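Long-range contacts in DUF4785 domain-containing protein (Legionella pneumophila subsp. pneumophila, PDB 4KH9), which is of unknown function but binds calcium and is built of three domains, two of them related to the immunoglobulin-like E-set folds: residues P8-E13 against Y263-A268; Y12-C17 against E230-G235; V72-P77 against K120-L125; T162-E167 against L240-Q245. All coordinates share one frame; numbering follows the deposited sequence.

Contact 1. Residues P8-E13 against Y263-A268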
loop_
_atom_site.group_PDB
_atom_site.type_symbol
_atom_site.label_atom_id
_atom_site.label_comp_id
_atom_site.label_asym_id
_atom_site.label_seq_id
_atom_site.Cartn_x
_atom_site.Cartn_y
_atom_site.Cartn_z
ATOM N N PRO A 8 -21.233 -11.178 -8.392
ATOM C CA PRO A 8 -21.645 -12.101 -7.318
ATOM C C PRO A 8 -21.222 -11.578 -5.946
ATOM O O PRO A 8 -20.110 -11.090 -5.806
ATOM C CB PRO A 8 -20.898 -13.398 -7.667
ATOM C CG PRO A 8 -20.585 -13.274 -9.113
ATOM C CD PRO A 8 -20.287 -11.834 -9.315
ATOM N N THR A 9 -22.111 -11.626 -4.958
ATOM C CA THR A 9 -21.770 -11.117 -3.634
ATOM C C THR A 9 -21.052 -12.202 -2.804
ATOM O O THR A 9 -21.182 -13.399 -3.060
ATOM C CB THR A 9 -22.988 -10.554 -2.880
ATOM O OG1 THR A 9 -23.884 -11.601 -2.572
ATOM C CG2 THR A 9 -23.697 -9.438 -3.623
ATOM N N LYS A 10 -20.314 -11.763 -1.792
ATOM C CA LYS A 10 -19.559 -12.622 -0.895
ATOM C C LYS A 10 -19.775 -12.131 0.542
ATOM O O LYS A 10 -19.670 -10.935 0.815
ATOM C CB LYS A 10 -18.059 -12.609 -1.314
ATOM C CG LYS A 10 -17.088 -13.328 -0.374
ATOM C CD LYS A 10 -17.111 -14.830 -0.459
ATOM C CE LYS A 10 -15.972 -15.361 0.366
ATOM N NZ LYS A 10 -16.112 -16.803 0.646
ATOM N N ALA A 11 -20.129 -13.042 1.440
ATOM C CA ALA A 11 -20.326 -12.689 2.847
ATOM C C ALA A 11 -18.980 -12.652 3.580
ATOM O O ALA A 11 -18.020 -13.293 3.145
ATOM C CB ALA A 11 -21.270 -13.686 3.518
ATOM N N TYR A 12 -18.909 -11.878 4.675
ATOM C CA TYR A 12 -17.732 -11.811 5.534
ATOM C C TYR A 12 -18.198 -11.724 6.997
ATOM O O TYR A 12 -19.327 -11.312 7.272
ATOM C CB TYR A 12 -16.785 -10.660 5.151
ATOM C CG TYR A 12 -17.297 -9.265 5.437
ATOM C CD1 TYR A 12 -18.173 -8.633 4.560
ATOM C CD2 TYR A 12 -16.843 -8.544 6.542
ATOM C CE1 TYR A 12 -18.639 -7.343 4.809
ATOM C CE2 TYR A 12 -17.272 -7.236 6.778
ATOM C CZ TYR A 12 -18.173 -6.639 5.907
ATOM O OH TYR A 12 -18.632 -5.359 6.127
ATOM N N GLU A 13 -17.347 -12.188 7.918
ATOM C CA GLU A 13 -17.599 -12.141 9.354
ATOM C C GLU A 13 -17.137 -10.789 9.829
ATOM O O GLU A 13 -15.956 -10.471 9.725
ATOM C CB GLU A 13 -16.904 -13.306 10.108
ATOM C CG GLU A 13 -17.402 -14.696 9.725
ATOM C CD GLU A 13 -16.813 -15.857 10.511
ATOM O OE1 GLU A 13 -16.584 -15.705 11.735
ATOM O OE2 GLU A 13 -16.634 -16.941 9.910
ATOM N N TYR A 263 -8.114 -3.463 -0.919
ATOM C CA TYR A 263 -8.809 -4.729 -1.169
ATOM C C TYR A 263 -10.173 -4.759 -0.461
ATOM O O TYR A 263 -10.242 -4.356 0.691
ATOM C CB TYR A 263 -7.934 -5.902 -0.699
ATOM C CG TYR A 263 -8.607 -7.256 -0.742
ATOM C CD1 TYR A 263 -8.738 -7.947 -1.934
ATOM C CD2 TYR A 263 -9.139 -7.833 0.413
ATOM C CE1 TYR A 263 -9.344 -9.200 -1.982
ATOM C CE2 TYR A 263 -9.738 -9.097 0.380
ATOM C CZ TYR A 263 -9.836 -9.773 -0.826
ATOM O OH TYR A 263 -10.438 -10.996 -0.904
ATOM N N SER A 264 -11.232 -5.296 -1.112
ATOM C CA SER A 264 -12.526 -5.419 -0.427
ATOM C C SER A 264 -13.239 -6.743 -0.762
ATOM O O SER A 264 -12.934 -7.405 -1.748
ATOM C CB SER A 264 -13.440 -4.243 -0.764
ATOM O OG SER A 264 -13.842 -4.246 -2.123
ATOM N N ILE A 265 -14.201 -7.096 0.064
ATOM C CA ILE A 265 -15.079 -8.241 -0.129
ATOM C C ILE A 265 -16.366 -7.699 -0.799
ATOM O O ILE A 265 -16.897 -6.694 -0.324
ATOM C CB ILE A 265 -15.332 -8.957 1.211
ATOM C CG1 ILE A 265 -14.026 -9.614 1.730
ATOM C CG2 ILE A 265 -16.452 -9.995 1.109
ATOM C CD1 ILE A 265 -13.844 -9.421 3.173
ATOM N N PRO A 266 -16.848 -8.289 -1.907
ATOM C CA PRO A 266 -18.062 -7.746 -2.562
ATOM C C PRO A 266 -19.312 -8.109 -1.750
ATOM O O PRO A 266 -20.111 -8.953 -2.155
ATOM C CB PRO A 266 -18.029 -8.417 -3.939
ATOM C CG PRO A 266 -17.311 -9.718 -3.725
ATOM C CD PRO A 266 -16.302 -9.460 -2.642
ATOM N N SER A 267 -19.456 -7.476 -0.567
ATOM C CA SER A 267 -20.515 -7.719 0.439
ATOM C C SER A 267 -21.908 -7.333 -0.054
ATOM O O SER A 267 -22.899 -7.741 0.551
ATOM C CB SER A 267 -20.204 -6.943 1.706
ATOM O OG SER A 267 -19.816 -5.607 1.415
ATOM N N ALA A 268 -21.985 -6.523 -1.123
ATOM C CA ALA A 268 -23.248 -6.084 -1.722
ATOM C C ALA A 268 -23.011 -5.600 -3.141
ATOM O O ALA A 268 -21.907 -5.141 -3.468
ATOM C CB ALA A 268 -23.893 -4.985 -0.883
#
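The Tyr12 ring turns one edge to Ser267, whose CB lies in the ring plane 3.5 Å from Tyr12 CE1, while the CG2 methyl of Ile265 approaches the same ring obliquely. CG of Tyr12 sits between its own backbone N and carbonyl carbon (chi1 70°), which sets the ring against the 263-268 segment; there Ile265 CD1 packs against Tyr12 CB at 3.8 Å. Beyond the ring, Tyr12 OH and Ser267 OG both bond to Asp353 OD2. An inverse gamma turn, with Ser267 N bonded back to Ile265 O, bends the chain at Pro266, where it leaves strand 251-264 of the central domain and enters strand 268-278. Lys10 N donates a hydrogen bond to Pro266 O at 2.8 Å, from above the carbonyl plane. The same oxygen receives a CA-H...O contact from Thr9 CA at 3.1 Å, and Lys10 O accepts another from Ser267 CA at 3.3 Å. The aliphatic part of Lys10 lies over the turn: CB meets CG and CD of the proline ring, and Lys10 CG reaches Ile265 CG2 at 3.7 Å. The lysine chain bends at chi2 and carries NZ away to a salt bridge with Glu230.

Contact 2. Residues Y12-C17 against E230-G235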
loop_
_atom_site.group_PDB
_atom_site.type_symbol
_atom_site.label_atom_id
_atom_site.label_comp_id
_atom_site.label_asym_id
_atom_site.label_seq_id
_atom_site.Cartn_x
_atom_site.Cartn_y
_atom_site.Cartn_z
ATOM N N TYR A 12 -18.909 -11.878 4.675
ATOM C CA TYR A 12 -17.732 -11.811 5.534
ATOM C C TYR A 12 -18.198 -11.724 6.997
ATOM O O TYR A 12 -19.327 -11.312 7.272
ATOM C CB TYR A 12 -16.785 -10.660 5.151
ATOM C CG TYR A 12 -17.297 -9.265 5.437
ATOM C CD1 TYR A 12 -18.173 -8.633 4.560
ATOM C CD2 TYR A 12 -16.843 -8.544 6.542
ATOM C CE1 TYR A 12 -18.639 -7.343 4.809
ATOM C CE2 TYR A 12 -17.272 -7.236 6.778
ATOM C CZ TYR A 12 -18.173 -6.639 5.907
ATOM O OH TYR A 12 -18.632 -5.359 6.127
ATOM N N GLU A 13 -17.347 -12.188 7.918
ATOM C CA GLU A 13 -17.599 -12.141 9.354
ATOM C C GLU A 13 -17.137 -10.789 9.829
ATOM O O GLU A 13 -15.956 -10.471 9.725
ATOM C CB GLU A 13 -16.904 -13.306 10.108
ATOM C CG GLU A 13 -17.402 -14.696 9.725
ATOM C CD GLU A 13 -16.813 -15.857 10.511
ATOM O OE1 GLU A 13 -16.584 -15.705 11.735
ATOM O OE2 GLU A 13 -16.634 -16.941 9.910
ATOM N N CYS A 14 -18.085 -9.958 10.263
ATOM C CA CYS A 14 -17.814 -8.595 10.685
ATOM C C CYS A 14 -18.018 -8.443 12.171
ATOM O O CYS A 14 -19.085 -8.783 12.684
ATOM C CB CYS A 14 -18.690 -7.623 9.913
ATOM S SG CYS A 14 -18.127 -5.908 10.008
ATOM N N GLU A 15 -16.990 -7.922 12.859
ATOM C CA GLU A 15 -16.994 -7.711 14.313
ATOM C C GLU A 15 -17.517 -6.329 14.683
ATOM O O GLU A 15 -18.184 -6.197 15.707
ATOM C CB GLU A 15 -15.581 -7.914 14.918
ATOM C CG GLU A 15 -14.475 -7.063 14.303
ATOM C CD GLU A 15 -13.080 -7.207 14.885
ATOM O OE1 GLU A 15 -12.831 -8.173 15.644
ATOM O OE2 GLU A 15 -12.219 -6.368 14.540
ATOM N N ASN A 16 -17.225 -5.307 13.857
ATOM C CA ASN A 16 -17.592 -3.923 14.148
ATOM C C ASN A 16 -18.936 -3.479 13.536
ATOM O O ASN A 16 -19.368 -2.363 13.842
ATOM C CB ASN A 16 -16.490 -2.988 13.652
ATOM C CG ASN A 16 -16.285 -2.996 12.158
ATOM O OD1 ASN A 16 -15.961 -4.023 11.549
ATOM N ND2 ASN A 16 -16.421 -1.832 11.544
ATOM N N CYS A 17 -19.583 -4.316 12.689
ATOM C CA CYS A 17 -20.832 -3.948 12.004
ATOM C C CYS A 17 -21.961 -3.635 12.992
ATOM O O CYS A 17 -22.678 -2.672 12.751
ATOM C CB CYS A 17 -21.263 -5.010 10.997
ATOM S SG CYS A 17 -20.459 -4.850 9.373
ATOM N N GLU A 230 -10.699 -13.601 3.208
ATOM C CA GLU A 230 -12.120 -13.427 3.536
ATOM C C GLU A 230 -12.313 -12.450 4.686
ATOM O O GLU A 230 -13.453 -12.190 5.083
ATOM C CB GLU A 230 -12.779 -14.775 3.883
ATOM C CG GLU A 230 -12.912 -15.693 2.680
ATOM C CD GLU A 230 -13.533 -17.039 2.987
ATOM O OE1 GLU A 230 -14.777 -17.106 3.113
ATOM O OE2 GLU A 230 -12.780 -18.032 3.083
ATOM N N LEU A 231 -11.219 -11.879 5.185
ATOM C CA LEU A 231 -11.223 -10.965 6.312
ATOM C C LEU A 231 -11.494 -9.530 5.910
ATOM O O LEU A 231 -11.095 -9.085 4.830
ATOM C CB LEU A 231 -9.878 -11.012 7.054
ATOM C CG LEU A 231 -9.357 -12.361 7.524
ATOM C CD1 LEU A 231 -8.030 -12.173 8.225
ATOM C CD2 LEU A 231 -10.356 -13.080 8.467
ATOM N N ASN A 232 -12.147 -8.799 6.823
ATOM C CA ASN A 232 -12.466 -7.391 6.700
ATOM C C ASN A 232 -11.172 -6.593 6.986
ATOM O O ASN A 232 -10.543 -6.803 8.015
ATOM C CB ASN A 232 -13.629 -7.043 7.659
ATOM C CG ASN A 232 -13.965 -5.577 7.781
ATOM O OD1 ASN A 232 -13.572 -4.741 6.981
ATOM N ND2 ASN A 232 -14.727 -5.224 8.799
ATOM N N ASP A 233 -10.762 -5.719 6.063
ATOM C CA ASP A 233 -9.528 -4.943 6.233
ATOM C C ASP A 233 -9.712 -3.691 7.122
ATOM O O ASP A 233 -8.713 -3.088 7.501
ATOM C CB ASP A 233 -8.967 -4.533 4.861
ATOM C CG ASP A 233 -8.498 -5.712 4.022
ATOM O OD1 ASP A 233 -8.138 -6.763 4.605
ATOM O OD2 ASP A 233 -8.410 -5.562 2.804
ATOM N N ARG A 234 -10.971 -3.318 7.448
ATOM C CA ARG A 234 -11.380 -2.185 8.293
ATOM C C ARG A 234 -10.673 -0.852 7.888
ATOM O O ARG A 234 -10.112 -0.131 8.731
ATOM C CB ARG A 234 -11.138 -2.480 9.786
ATOM C CG ARG A 234 -11.867 -3.707 10.318
ATOM C CD ARG A 234 -11.768 -3.786 11.818
ATOM N NE ARG A 234 -12.601 -2.755 12.438
ATOM C CZ ARG A 234 -12.699 -2.554 13.745
ATOM N NH1 ARG A 234 -12.015 -3.311 14.594
ATOM N NH2 ARG A 234 -13.467 -1.581 14.216
ATOM N N GLY A 235 -10.728 -0.542 6.603
ATOM C CA GLY A 235 -10.137 0.674 6.050
ATOM C C GLY A 235 -8.650 0.607 5.752
ATOM O O GLY A 235 -8.151 1.433 4.984
HETATM O O HOH W 1 -14.778 -13.368 7.133
#
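Charge pairing joins Glu15 to Arg234: OE2 of the glutamate reaches NH1 of the arginine at 3.1 Å in a salt bridge, the two side chains crossing at about a right angle with carboxylate and guanidinium planes 83° apart. The approach is therefore not the flat, two-pronged kind. Over one face of that guanidinium lies Asn16 CB, 3.4 Å from Arg234 NH2, and the asparagine amide runs on past the group at a shallow tilt of 30°. Polar contacts centre on Asn232. Its OD1 accepts from Arg234 N at 3.0 Å, forming an Asx turn that shapes the loop between strands 220-226 and 238-248 of the central domain. Its ND2 donates to Gly355 O, and OD1 of Asn16 lies 3.2 Å from that nitrogen, the two amides being nearly coplanar. Asn232 CG stands anti to the backbone N (chi1 172°), a setting that brings this amide up to the 12-17 segment. A water bridges the backbones, accepting from Glu13 N and donating to Glu230 O at 2.7 Å. Apolar contact comes from the Tyr12 ring, whose CD2 meets Asn232 CB obliquely at 3.7 Å. Close by, Cys14 SG lies 3.7 Å from Asn232 ND2.

Contact 3. Residues V72-P77 against K120-L125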
loop_
_atom_site.group_PDB
_atom_site.type_symbol
_atom_site.label_atom_id
_atom_site.label_comp_id
_atom_site.label_asym_id
_atom_site.label_seq_id
_atom_site.Cartn_x
_atom_site.Cartn_y
_atom_site.Cartn_z
ATOM N N VAL A 72 22.604 6.013 4.284
ATOM C CA VAL A 72 22.022 6.229 5.614
ATOM C C VAL A 72 21.548 4.866 6.165
ATOM O O VAL A 72 20.884 4.119 5.463
ATOM C CB VAL A 72 20.896 7.276 5.551
ATOM C CG1 VAL A 72 20.269 7.484 6.929
ATOM C CG2 VAL A 72 21.429 8.628 4.994
ATOM N N VAL A 73 21.973 4.528 7.381
ATOM C CA VAL A 73 21.692 3.235 8.020
ATOM C C VAL A 73 20.908 3.448 9.329
ATOM O O VAL A 73 21.266 4.302 10.140
ATOM C CB VAL A 73 23.001 2.438 8.258
ATOM C CG1 VAL A 73 22.734 1.079 8.922
ATOM C CG2 VAL A 73 23.768 2.245 6.939
ATOM N N ARG A 74 19.831 2.646 9.506
ATOM C CA ARG A 74 18.998 2.683 10.703
ATOM C C ARG A 74 18.847 1.274 11.284
ATOM O O ARG A 74 18.494 0.340 10.569
ATOM C CB ARG A 74 17.624 3.306 10.397
ATOM C CG ARG A 74 16.724 3.464 11.634
ATOM C CD ARG A 74 15.460 4.250 11.381
ATOM N NE ARG A 74 14.595 3.664 10.353
ATOM C CZ ARG A 74 14.439 4.158 9.126
ATOM N NH1 ARG A 74 15.116 5.234 8.743
ATOM N NH2 ARG A 74 13.616 3.568 8.266
ATOM N N ILE A 75 19.105 1.133 12.585
ATOM C CA ILE A 75 18.976 -0.142 13.295
ATOM C C ILE A 75 18.018 0.070 14.473
ATOM O O ILE A 75 18.323 0.872 15.355
ATOM C CB ILE A 75 20.368 -0.635 13.757
ATOM C CG1 ILE A 75 21.353 -0.740 12.572
ATOM C CG2 ILE A 75 20.277 -1.939 14.601
ATOM C CD1 ILE A 75 22.733 -0.085 12.905
ATOM N N THR A 76 16.859 -0.607 14.465
ATOM C CA THR A 76 15.851 -0.489 15.532
ATOM C C THR A 76 15.536 -1.881 16.084
ATOM O O THR A 76 15.422 -2.829 15.307
ATOM C CB THR A 76 14.563 0.233 15.057
ATOM O OG1 THR A 76 13.905 -0.562 14.081
ATOM C CG2 THR A 76 14.840 1.620 14.467
ATOM N N PRO A 77 15.426 -2.031 17.415
ATOM C CA PRO A 77 15.086 -3.358 17.965
ATOM C C PRO A 77 13.610 -3.682 17.702
ATOM O O PRO A 77 12.780 -2.777 17.667
ATOM C CB PRO A 77 15.414 -3.233 19.456
ATOM C CG PRO A 77 15.456 -1.778 19.751
ATOM C CD PRO A 77 15.504 -0.995 18.471
ATOM N N LYS A 120 21.498 3.118 23.178
ATOM C CA LYS A 120 21.141 1.750 23.551
ATOM C C LYS A 120 19.724 1.419 23.050
ATOM O O LYS A 120 19.369 0.249 22.973
ATOM C CB LYS A 120 21.228 1.552 25.078
ATOM C CG LYS A 120 22.549 1.984 25.719
ATOM C CD LYS A 120 22.478 1.940 27.245
ATOM C CE LYS A 120 23.776 2.365 27.887
ATOM N NZ LYS A 120 23.694 2.354 29.373
ATOM N N HIS A 121 18.921 2.445 22.699
ATOM C CA HIS A 121 17.533 2.282 22.243
ATOM C C HIS A 121 17.419 2.184 20.723
ATOM O O HIS A 121 16.558 1.459 20.225
ATOM C CB HIS A 121 16.669 3.462 22.730
ATOM C CG HIS A 121 16.942 3.861 24.150
ATOM N ND1 HIS A 121 16.446 3.126 25.215
ATOM C CD2 HIS A 121 17.689 4.885 24.632
ATOM C CE1 HIS A 121 16.890 3.735 26.306
ATOM N NE2 HIS A 121 17.641 4.799 26.005
ATOM N N GLN A 122 18.243 2.954 19.988
ATOM C CA GLN A 122 18.259 3.039 18.518
ATOM C C GLN A 122 19.654 3.459 18.013
ATOM O O GLN A 122 20.434 4.027 18.785
ATOM C CB GLN A 122 17.194 4.052 18.051
ATOM C CG GLN A 122 16.839 3.975 16.572
ATOM C CD GLN A 122 15.849 5.043 16.175
ATOM O OE1 GLN A 122 14.753 5.164 16.740
ATOM N NE2 GLN A 122 16.195 5.815 15.157
ATOM N N ALA A 123 19.965 3.162 16.731
ATOM C CA ALA A 123 21.201 3.573 16.073
ATOM C C ALA A 123 20.914 3.989 14.639
ATOM O O ALA A 123 20.386 3.203 13.856
ATOM C CB ALA A 123 22.242 2.470 16.113
HETATM N N MSE A 124 21.212 5.254 14.316
HETATM C CA MSE A 124 21.045 5.808 12.970
HETATM C C MSE A 124 22.281 6.627 12.610
HETATM O O MSE A 124 22.779 7.377 13.441
HETATM C CB MSE A 124 19.768 6.651 12.840
HETATM C CG MSE A 124 19.505 7.124 11.389
HETATM SE SE MSE A 124 17.775 7.988 11.196
HETATM C CE MSE A 124 17.596 8.166 9.252
ATOM N N LEU A 125 22.764 6.491 11.375
ATOM C CA LEU A 125 23.933 7.231 10.952
ATOM C C LEU A 125 24.002 7.367 9.459
ATOM O O LEU A 125 23.499 6.540 8.707
ATOM C CB LEU A 125 25.266 6.577 11.460
ATOM C CG LEU A 125 25.802 5.356 10.693
ATOM C CD1 LEU A 125 27.319 5.290 10.770
ATOM C CD2 LEU A 125 25.137 4.035 11.159
#
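Selenomethionine Met124 runs out beside Arg74, its pair across the two strands, and touches three residues on the way. At its base, CB lies 3.9 Å from Val73 O; CG comes nearer the same oxygen, at 3.6 Å. With CG anti to the backbone N (chi1 -174°) and the remaining torsions extended, the chain places CE beside Val72 CG1, again at 3.6 Å. In the one of two Arg74 conformers given, that methyl also lies at the guanidinium edge, in its plane, and Arg74 points the same way as Met124. Beyond the paired residues, Thr76 CG2 lies alongside Gln122 CG at 3.7 Å. The face opposite Arg74 and Met124 carries Val73, Ile75, Ala123 and Leu125, all buried: Leu125 CD2 meets Val73 CB at 3.9 Å, and Ile75 CD1 rests more loosely on Ala123 CB. Leu98 covers Ile75 and Leu125 from a loop. Two hydrogen-bonded pairs, Val73 with Leu125 and Ile75 with Ala123, flank the non-hydrogen-bonded pair Arg74 with Met124. Each of the two hydrogen-bonded pairs makes two backbone bonds; Val73 N to Leu125 O is almost straight (175°). The strands run 176° apart in direction, a regular antiparallel pairing in which 123-126 forms the edge of a four-stranded sheet in the N-terminal domain and 72-77 lies between it and strand 150-156.

Contact 4. Residues T162-E167 against L240-Q245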
loop_
_atom_site.group_PDB
_atom_site.type_symbol
_atom_site.label_atom_id
_atom_site.label_comp_id
_atom_site.label_asym_id
_atom_site.label_seq_id
_atom_site.Cartn_x
_atom_site.Cartn_y
_atom_site.Cartn_z
ATOM N N THR A 162 20.991 3.413 -8.635
ATOM C CA THR A 162 20.358 2.089 -8.772
ATOM C C THR A 162 19.100 2.057 -7.917
ATOM O O THR A 162 19.159 2.287 -6.700
ATOM C CB THR A 162 21.301 0.926 -8.421
ATOM O OG1 THR A 162 22.390 0.920 -9.328
ATOM C CG2 THR A 162 20.596 -0.448 -8.515
ATOM N N TYR A 163 17.946 1.805 -8.566
ATOM C CA TYR A 163 16.695 1.749 -7.841
ATOM C C TYR A 163 15.864 0.554 -8.266
ATOM O O TYR A 163 16.065 -0.008 -9.349
ATOM C CB TYR A 163 15.884 3.046 -8.023
ATOM C CG TYR A 163 15.543 3.364 -9.459
ATOM C CD1 TYR A 163 14.382 2.865 -10.049
ATOM C CD2 TYR A 163 16.358 4.205 -10.223
ATOM C CE1 TYR A 163 14.035 3.196 -11.356
ATOM C CE2 TYR A 163 16.030 4.524 -11.542
ATOM C CZ TYR A 163 14.856 4.031 -12.096
ATOM O OH TYR A 163 14.502 4.346 -13.382
ATOM N N LEU A 164 14.937 0.177 -7.394
ATOM C CA LEU A 164 13.971 -0.884 -7.637
ATOM C C LEU A 164 12.651 -0.240 -7.904
ATOM O O LEU A 164 12.227 0.598 -7.107
ATOM C CB LEU A 164 13.879 -1.840 -6.437
ATOM C CG LEU A 164 12.920 -3.026 -6.591
ATOM C CD1 LEU A 164 13.467 -4.046 -7.584
ATOM C CD2 LEU A 164 12.642 -3.666 -5.266
ATOM N N GLU A 165 11.997 -0.594 -9.015
ATOM C CA GLU A 165 10.667 -0.049 -9.314
ATOM C C GLU A 165 9.607 -1.178 -9.196
ATOM O O GLU A 165 9.807 -2.243 -9.735
ATOM C CB GLU A 165 10.643 0.617 -10.693
ATOM C CG GLU A 165 9.314 1.301 -10.960
ATOM C CD GLU A 165 9.280 2.133 -12.226
ATOM O OE1 GLU A 165 10.002 3.153 -12.273
ATOM O OE2 GLU A 165 8.504 1.796 -13.151
ATOM N N VAL A 166 8.517 -0.939 -8.437
ATOM C CA VAL A 166 7.437 -1.906 -8.224
ATOM C C VAL A 166 6.100 -1.228 -8.485
ATOM O O VAL A 166 5.960 -0.018 -8.258
ATOM C CB VAL A 166 7.459 -2.541 -6.809
ATOM C CG1 VAL A 166 8.782 -3.239 -6.538
ATOM C CG2 VAL A 166 7.138 -1.515 -5.715
ATOM N N GLU A 167 5.120 -1.993 -8.947
ATOM C CA GLU A 167 3.736 -1.512 -9.150
ATOM C C GLU A 167 2.779 -2.688 -9.331
ATOM O O GLU A 167 3.214 -3.756 -9.724
ATOM C CB GLU A 167 3.602 -0.545 -10.341
ATOM C CG GLU A 167 4.001 -1.112 -11.683
ATOM C CD GLU A 167 3.658 -0.227 -12.867
ATOM O OE1 GLU A 167 2.457 0.067 -13.070
ATOM O OE2 GLU A 167 4.592 0.147 -13.611
ATOM N N LEU A 240 2.376 -4.891 -1.303
ATOM C CA LEU A 240 3.286 -5.695 -2.075
ATOM C C LEU A 240 4.664 -5.462 -1.467
ATOM O O LEU A 240 5.069 -4.305 -1.335
ATOM C CB LEU A 240 3.247 -5.344 -3.574
ATOM C CG LEU A 240 4.431 -5.882 -4.409
ATOM C CD1 LEU A 240 4.401 -7.429 -4.471
ATOM C CD2 LEU A 240 4.465 -5.261 -5.804
ATOM N N GLU A 241 5.345 -6.539 -1.033
ATOM C CA GLU A 241 6.709 -6.457 -0.479
ATOM C C GLU A 241 7.633 -7.266 -1.347
ATOM O O GLU A 241 7.341 -8.433 -1.625
ATOM C CB GLU A 241 6.790 -7.004 0.976
ATOM C CG GLU A 241 5.953 -6.312 2.035
ATOM C CD GLU A 241 6.290 -6.799 3.436
ATOM O OE1 GLU A 241 6.728 -7.966 3.590
ATOM O OE2 GLU A 241 6.081 -6.015 4.390
ATOM N N THR A 242 8.704 -6.680 -1.798
ATOM C CA THR A 242 9.637 -7.431 -2.623
ATOM C C THR A 242 11.070 -7.142 -2.183
ATOM O O THR A 242 11.385 -6.042 -1.698
ATOM C CB THR A 242 9.422 -7.174 -4.128
ATOM O OG1 THR A 242 10.408 -7.892 -4.874
ATOM C CG2 THR A 242 9.473 -5.724 -4.492
ATOM N N ASP A 243 11.933 -8.144 -2.402
ATOM C CA ASP A 243 13.354 -8.131 -2.078
ATOM C C ASP A 243 14.108 -8.705 -3.246
ATOM O O ASP A 243 13.759 -9.770 -3.760
ATOM C CB ASP A 243 13.631 -8.921 -0.773
ATOM C CG ASP A 243 14.887 -8.524 -0.006
ATOM O OD1 ASP A 243 15.614 -7.588 -0.466
ATOM O OD2 ASP A 243 15.149 -9.135 1.054
ATOM N N VAL A 244 15.095 -7.953 -3.727
ATOM C CA VAL A 244 15.888 -8.352 -4.875
ATOM C C VAL A 244 17.407 -8.297 -4.510
ATOM O O VAL A 244 17.880 -7.320 -3.894
ATOM C CB VAL A 244 15.537 -7.413 -6.055
ATOM C CG1 VAL A 244 16.482 -7.585 -7.230
ATOM C CG2 VAL A 244 14.078 -7.603 -6.502
ATOM N N GLN A 245 18.159 -9.313 -4.941
ATOM C CA GLN A 245 19.606 -9.278 -4.794
ATOM C C GLN A 245 20.290 -9.793 -6.069
ATOM O O GLN A 245 19.865 -10.788 -6.630
ATOM C CB GLN A 245 20.114 -10.050 -3.574
ATOM C CG GLN A 245 21.604 -9.775 -3.353
ATOM C CD GLN A 245 22.156 -10.241 -2.055
ATOM O OE1 GLN A 245 21.746 -9.807 -0.986
ATOM N NE2 GLN A 245 23.204 -11.022 -2.127
#
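Strands 163-167 and 240-245 run in roughly opposite directions, 153° apart, with their axes 8.6 Å from each other at closest approach, a separation at which they meet through side chains and not through backbone bonds. Leu164 and Val166 of one strand point at Leu240, Thr242 and Val244 of the other. Thr242 is modelled in two conformers; in the one given, its CG2 meets both residues opposite. There Val166 and Thr242 slide past each other in opposite directions, and Val166 CG1 lies 3.3 Å from Thr242 CG2, a doubtful closeness. In the same conformer Leu164 comes at the threonine tip to tip, Leu164 CD2 lying 3.9 Å from Thr242 CG2. The other branch of the leucine, CD1, reaches Val244 CG2 at 3.8 Å, the two side chains crossing at a slant, so the two methyls of Leu164 reach Thr242 and Val244, two positions apart. At the far end Leu240 CD2 lies 4.2 Å from Val166 CB. The OG1 of Thr242, again in the conformer given, hydrogen-bonds to Asp198 O, which satisfies this buried oxygen. Asp196 and Asp198, seen to bind calcium, belong to strand 196-202, which borders 238-248 on one side; strand 251-264 borders it on the other. Strand 163-168 lies between 44-46 and 178-186, and Ile183 of the latter touches both Leu164 and Thr242, extending this apolar layer of the central domain's beta sandwich.

Contacts 1 and 2 start from the same stretch of chain and share Tyr12 and Glu13; their centres are about 9 Å apart, and the salt bridge of Lys10 with Glu230 joins them directly. Together they tie the segment following strand 2-3 to the central domain and its exit toward the C-terminal domain. Contact 4 lies within the central domain, about 31 Å from contact 1 between centres, and strands 238-248 and 251-264, neighbours in one sheet, connect the two places. Contact 3 belongs to the N-terminal domain, its centre about 42 Å from that of contact 1. In sequence, contacts 3 and 4 follow each other inside the loop closed by contact 1, so the N-terminal segment meets a domain junction that the chain reaches only after both.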